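Local coordinates for protein phytase (Debaryomyces castellii, PDB 2GFI) that probably hydrolyses phosphate esters of phytate (inositol hexakisphosphate), starting at the 3-position, as a member of the histidine acid phosphatase family, at residues K120-A132 with C259-M271. Numbering follows the deposited sequence.
Sequences KETSPKNSDSIYA and CAYELNVKGASPM
Ser127 and Ser129 meet the C-terminal end of helix 249-266, where the last carbonyls have no further turn of helix to bond. Ser127 OG donates to Val265 O at 2.8 Å, tilted 22° from the carbonyl plane. The same OG accepts from Ser129 N, an ST turn. Water 2 also donates to Val265 O, and it accepts from Asp128 N, so this carbonyl has two donors.

Ser129 can be followed from CB outward. Its CB sits close to two carbonyls of the helix end, 2.9 Å from Asn264 O and 3.3 Å from Val265 O. With OG anti to the backbone N (chi1 -175°), the hydroxyl reaches Asn264 O at 2.8 Å in a weak hydrogen bond. OG also rests 3.4 Å from Gly267 CA and accepts from Tyr131 N, a second ST turn. Gly267 leaves the helix with positive phi (93°), a shape that suits glycine, since a CB there would press on the carbonyl O of Lys266. Water 1 donates to Asn264 O as well and bonds to Thr122 OG1.

Tyr131 flanks this polar patch. Its CE2 packs 4.0 Å from Leu263 CD1, and Gly267 O lies at the ring edge, in plane. Ile130 CG1 covers one ring face. Beside Val265, the methyl CG2 of Thr122 touches Val265 CG2 at 3.9 Å, the two side chains crossing at about a right angle.

Asn264 ND2 bonds to Ala40 O and Arg73 O, and its side chain is about 8 Å from that of His70, the predicted nucleophile. Thr122 OG1 bonds to Gly133 N. The contact thus joins the C-terminal end of helix 249-266 to the loop that leads from helix 77-91 into helix 133-148.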
# COMPACT_ATOMS: atom_id res chain seq x y z
N LYS A 120 30.88 -8.71 -5.71
CA LYS A 120 30.83 -7.32 -5.25
C LYS A 120 29.43 -6.94 -4.82
O LYS A 120 28.43 -7.45 -5.34
CB LYS A 120 31.22 -6.34 -6.37
CG LYS A 120 32.57 -6.59 -7.05
CD LYS A 120 33.77 -6.48 -6.13
CE LYS A 120 35.06 -6.31 -6.95
NZ LYS A 120 35.44 -7.64 -7.52
N GLU A 121 29.37 -5.98 -3.91
CA GLU A 121 28.12 -5.32 -3.59
C GLU A 121 27.59 -4.69 -4.84
O GLU A 121 28.35 -4.15 -5.64
CB GLU A 121 28.37 -4.21 -2.55
CG GLU A 121 28.63 -4.71 -1.14
CD GLU A 121 27.40 -5.41 -0.61
OE1 GLU A 121 26.45 -4.70 -0.23
OE2 GLU A 121 27.36 -6.68 -0.61
N THR A 122 26.28 -4.75 -5.05
CA THR A 122 25.66 -3.86 -6.04
C THR A 122 25.64 -2.47 -5.40
O THR A 122 25.47 -2.34 -4.18
CB THR A 122 24.26 -4.33 -6.34
OG1 THR A 122 23.65 -4.78 -5.11
CG2 THR A 122 24.28 -5.60 -7.29
N SER A 123 25.79 -1.45 -6.21
CA SER A 123 25.87 -0.09 -5.72
C SER A 123 25.36 0.78 -6.84
O SER A 123 25.22 0.29 -7.94
CB SER A 123 27.33 0.29 -5.44
OG SER A 123 28.00 0.40 -6.67
N PRO A 124 25.04 2.05 -6.57
CA PRO A 124 24.70 3.00 -7.61
C PRO A 124 25.74 3.06 -8.72
O PRO A 124 25.46 3.48 -9.82
CB PRO A 124 24.68 4.32 -6.84
CG PRO A 124 24.21 3.96 -5.52
CD PRO A 124 24.90 2.64 -5.23
N LYS A 125 26.96 2.65 -8.40
CA LYS A 125 28.10 2.77 -9.30
C LYS A 125 28.17 1.61 -10.31
O LYS A 125 28.55 1.80 -11.46
CB LYS A 125 29.35 2.89 -8.44
CG LYS A 125 30.66 3.10 -9.14
CD LYS A 125 31.75 2.97 -8.08
CE LYS A 125 33.09 3.43 -8.58
NZ LYS A 125 34.06 3.28 -7.46
N ASN A 126 27.76 0.41 -9.90
CA ASN A 126 27.88 -0.75 -10.76
C ASN A 126 26.53 -1.38 -11.14
O ASN A 126 26.46 -2.48 -11.75
CB ASN A 126 28.85 -1.77 -10.13
CG ASN A 126 28.27 -2.44 -8.88
OD1 ASN A 126 27.07 -2.40 -8.67
ND2 ASN A 126 29.13 -3.06 -8.04
N SER A 127 25.45 -0.66 -10.83
CA SER A 127 24.13 -1.22 -10.85
C SER A 127 23.08 -0.13 -10.94
O SER A 127 23.24 0.94 -10.35
CB SER A 127 23.92 -1.99 -9.55
OG SER A 127 22.67 -2.64 -9.57
N ASP A 128 21.98 -0.39 -11.65
CA ASP A 128 20.88 0.58 -11.72
C ASP A 128 19.68 0.11 -10.87
O ASP A 128 18.57 0.60 -11.00
CB ASP A 128 20.52 0.89 -13.17
CG ASP A 128 19.61 -0.12 -13.76
OD1 ASP A 128 19.45 -1.23 -13.18
OD2 ASP A 128 18.96 0.09 -14.81
N SER A 129 19.95 -0.84 -9.99
CA SER A 129 18.95 -1.43 -9.16
C SER A 129 18.70 -0.61 -7.90
O SER A 129 19.61 -0.23 -7.19
CB SER A 129 19.41 -2.81 -8.73
OG SER A 129 18.39 -3.42 -8.01
N ILE A 130 17.44 -0.34 -7.60
CA ILE A 130 17.09 0.26 -6.30
C ILE A 130 17.49 -0.65 -5.14
O ILE A 130 17.62 -0.18 -4.02
CB ILE A 130 15.58 0.63 -6.25
CG1 ILE A 130 14.70 -0.63 -6.24
CG2 ILE A 130 15.24 1.55 -7.43
CD1 ILE A 130 13.29 -0.36 -5.85
N TYR A 131 17.65 -1.95 -5.41
CA TYR A 131 17.97 -2.94 -4.39
C TYR A 131 19.49 -3.04 -4.11
O TYR A 131 19.95 -3.98 -3.48
CB TYR A 131 17.41 -4.29 -4.81
CG TYR A 131 15.91 -4.24 -4.96
CD1 TYR A 131 15.08 -3.96 -3.85
CD2 TYR A 131 15.31 -4.50 -6.19
CE1 TYR A 131 13.73 -3.93 -3.98
CE2 TYR A 131 13.98 -4.45 -6.34
CZ TYR A 131 13.17 -4.17 -5.24
OH TYR A 131 11.80 -4.11 -5.43
N ALA A 132 20.24 -2.05 -4.55
CA ALA A 132 21.68 -2.07 -4.38
C ALA A 132 22.06 -2.29 -2.93
O ALA A 132 21.41 -1.80 -2.00
CB ALA A 132 22.30 -0.79 -4.94
N CYS A 259 17.41 -15.65 -11.04
CA CYS A 259 16.30 -14.76 -10.73
C CYS A 259 16.66 -13.80 -9.56
O CYS A 259 16.57 -12.58 -9.68
CB CYS A 259 15.05 -15.60 -10.40
SG CYS A 259 13.84 -14.83 -9.32
N ALA A 260 17.09 -14.39 -8.44
CA ALA A 260 17.43 -13.61 -7.24
C ALA A 260 18.51 -12.61 -7.55
O ALA A 260 18.37 -11.45 -7.21
CB ALA A 260 17.83 -14.52 -6.11
N TYR A 261 19.58 -13.06 -8.21
CA TYR A 261 20.65 -12.16 -8.62
C TYR A 261 20.33 -11.15 -9.68
O TYR A 261 20.79 -10.04 -9.57
CB TYR A 261 21.96 -12.92 -8.87
CG TYR A 261 22.45 -13.34 -7.53
CD1 TYR A 261 23.04 -12.41 -6.69
CD2 TYR A 261 22.22 -14.63 -7.06
CE1 TYR A 261 23.44 -12.75 -5.43
CE2 TYR A 261 22.63 -14.99 -5.78
CZ TYR A 261 23.25 -14.03 -4.98
OH TYR A 261 23.64 -14.35 -3.71
N GLU A 262 19.56 -11.50 -10.70
CA GLU A 262 19.19 -10.52 -11.70
C GLU A 262 18.28 -9.44 -11.10
O GLU A 262 18.36 -8.24 -11.46
CB GLU A 262 18.46 -11.19 -12.86
CG GLU A 262 18.25 -10.24 -14.03
CD GLU A 262 17.81 -10.97 -15.27
OE1 GLU A 262 16.87 -11.79 -15.19
OE2 GLU A 262 18.41 -10.73 -16.34
N LEU A 263 17.41 -9.87 -10.19
CA LEU A 263 16.63 -8.95 -9.38
C LEU A 263 17.55 -7.97 -8.61
O LEU A 263 17.41 -6.75 -8.75
CB LEU A 263 15.70 -9.74 -8.43
CG LEU A 263 14.82 -8.95 -7.44
CD1 LEU A 263 13.84 -8.02 -8.16
CD2 LEU A 263 14.04 -9.97 -6.62
N ASN A 264 18.52 -8.50 -7.85
CA ASN A 264 19.52 -7.65 -7.18
C ASN A 264 20.19 -6.70 -8.16
O ASN A 264 20.27 -5.49 -7.93
CB ASN A 264 20.63 -8.50 -6.56
CG ASN A 264 20.18 -9.25 -5.37
OD1 ASN A 264 19.05 -9.10 -4.92
ND2 ASN A 264 21.07 -10.07 -4.82
N VAL A 265 20.64 -7.24 -9.27
CA VAL A 265 21.47 -6.46 -10.18
C VAL A 265 20.69 -5.45 -11.01
O VAL A 265 21.12 -4.31 -11.17
CB VAL A 265 22.33 -7.38 -11.06
CG1 VAL A 265 22.99 -6.57 -12.20
CG2 VAL A 265 23.37 -8.10 -10.19
N LYS A 266 19.56 -5.88 -11.55
CA LYS A 266 18.79 -5.12 -12.53
C LYS A 266 17.55 -4.46 -11.91
O LYS A 266 17.02 -3.50 -12.48
CB LYS A 266 18.31 -6.04 -13.65
CG LYS A 266 19.43 -6.79 -14.39
CD LYS A 266 20.36 -5.85 -15.17
CE LYS A 266 19.65 -5.23 -16.37
NZ LYS A 266 20.74 -4.58 -17.20
N GLY A 267 17.07 -4.99 -10.79
CA GLY A 267 15.89 -4.42 -10.15
C GLY A 267 14.63 -5.11 -10.59
O GLY A 267 13.55 -4.74 -10.14
N ALA A 268 14.78 -6.10 -11.47
CA ALA A 268 13.70 -6.90 -12.06
C ALA A 268 14.33 -8.02 -12.85
O ALA A 268 15.38 -7.86 -13.47
CB ALA A 268 12.79 -6.06 -12.97
N SER A 269 13.70 -9.18 -12.82
CA SER A 269 14.23 -10.28 -13.58
C SER A 269 13.12 -11.02 -14.31
O SER A 269 12.25 -11.58 -13.67
CB SER A 269 14.91 -11.27 -12.65
OG SER A 269 15.34 -12.40 -13.39
N PRO A 270 13.19 -11.06 -15.63
CA PRO A 270 12.31 -11.93 -16.40
C PRO A 270 12.45 -13.38 -15.95
O PRO A 270 11.52 -14.13 -16.07
CB PRO A 270 12.81 -11.76 -17.84
CG PRO A 270 14.14 -11.19 -17.72
CD PRO A 270 14.13 -10.31 -16.50
N MET A 271 13.58 -13.75 -15.40
CA MET A 271 13.84 -15.13 -15.04
C MET A 271 13.00 -15.52 -13.82
O MET A 271 12.65 -16.70 -13.64
CB MET A 271 15.34 -15.28 -14.77
CG MET A 271 15.83 -16.68 -14.74
SD MET A 271 15.69 -17.50 -16.32
CE MET A 271 17.14 -16.89 -17.21
O HOH W 1 21.07 -5.54 -5.40
O HOH W 2 22.22 -2.93 -13.27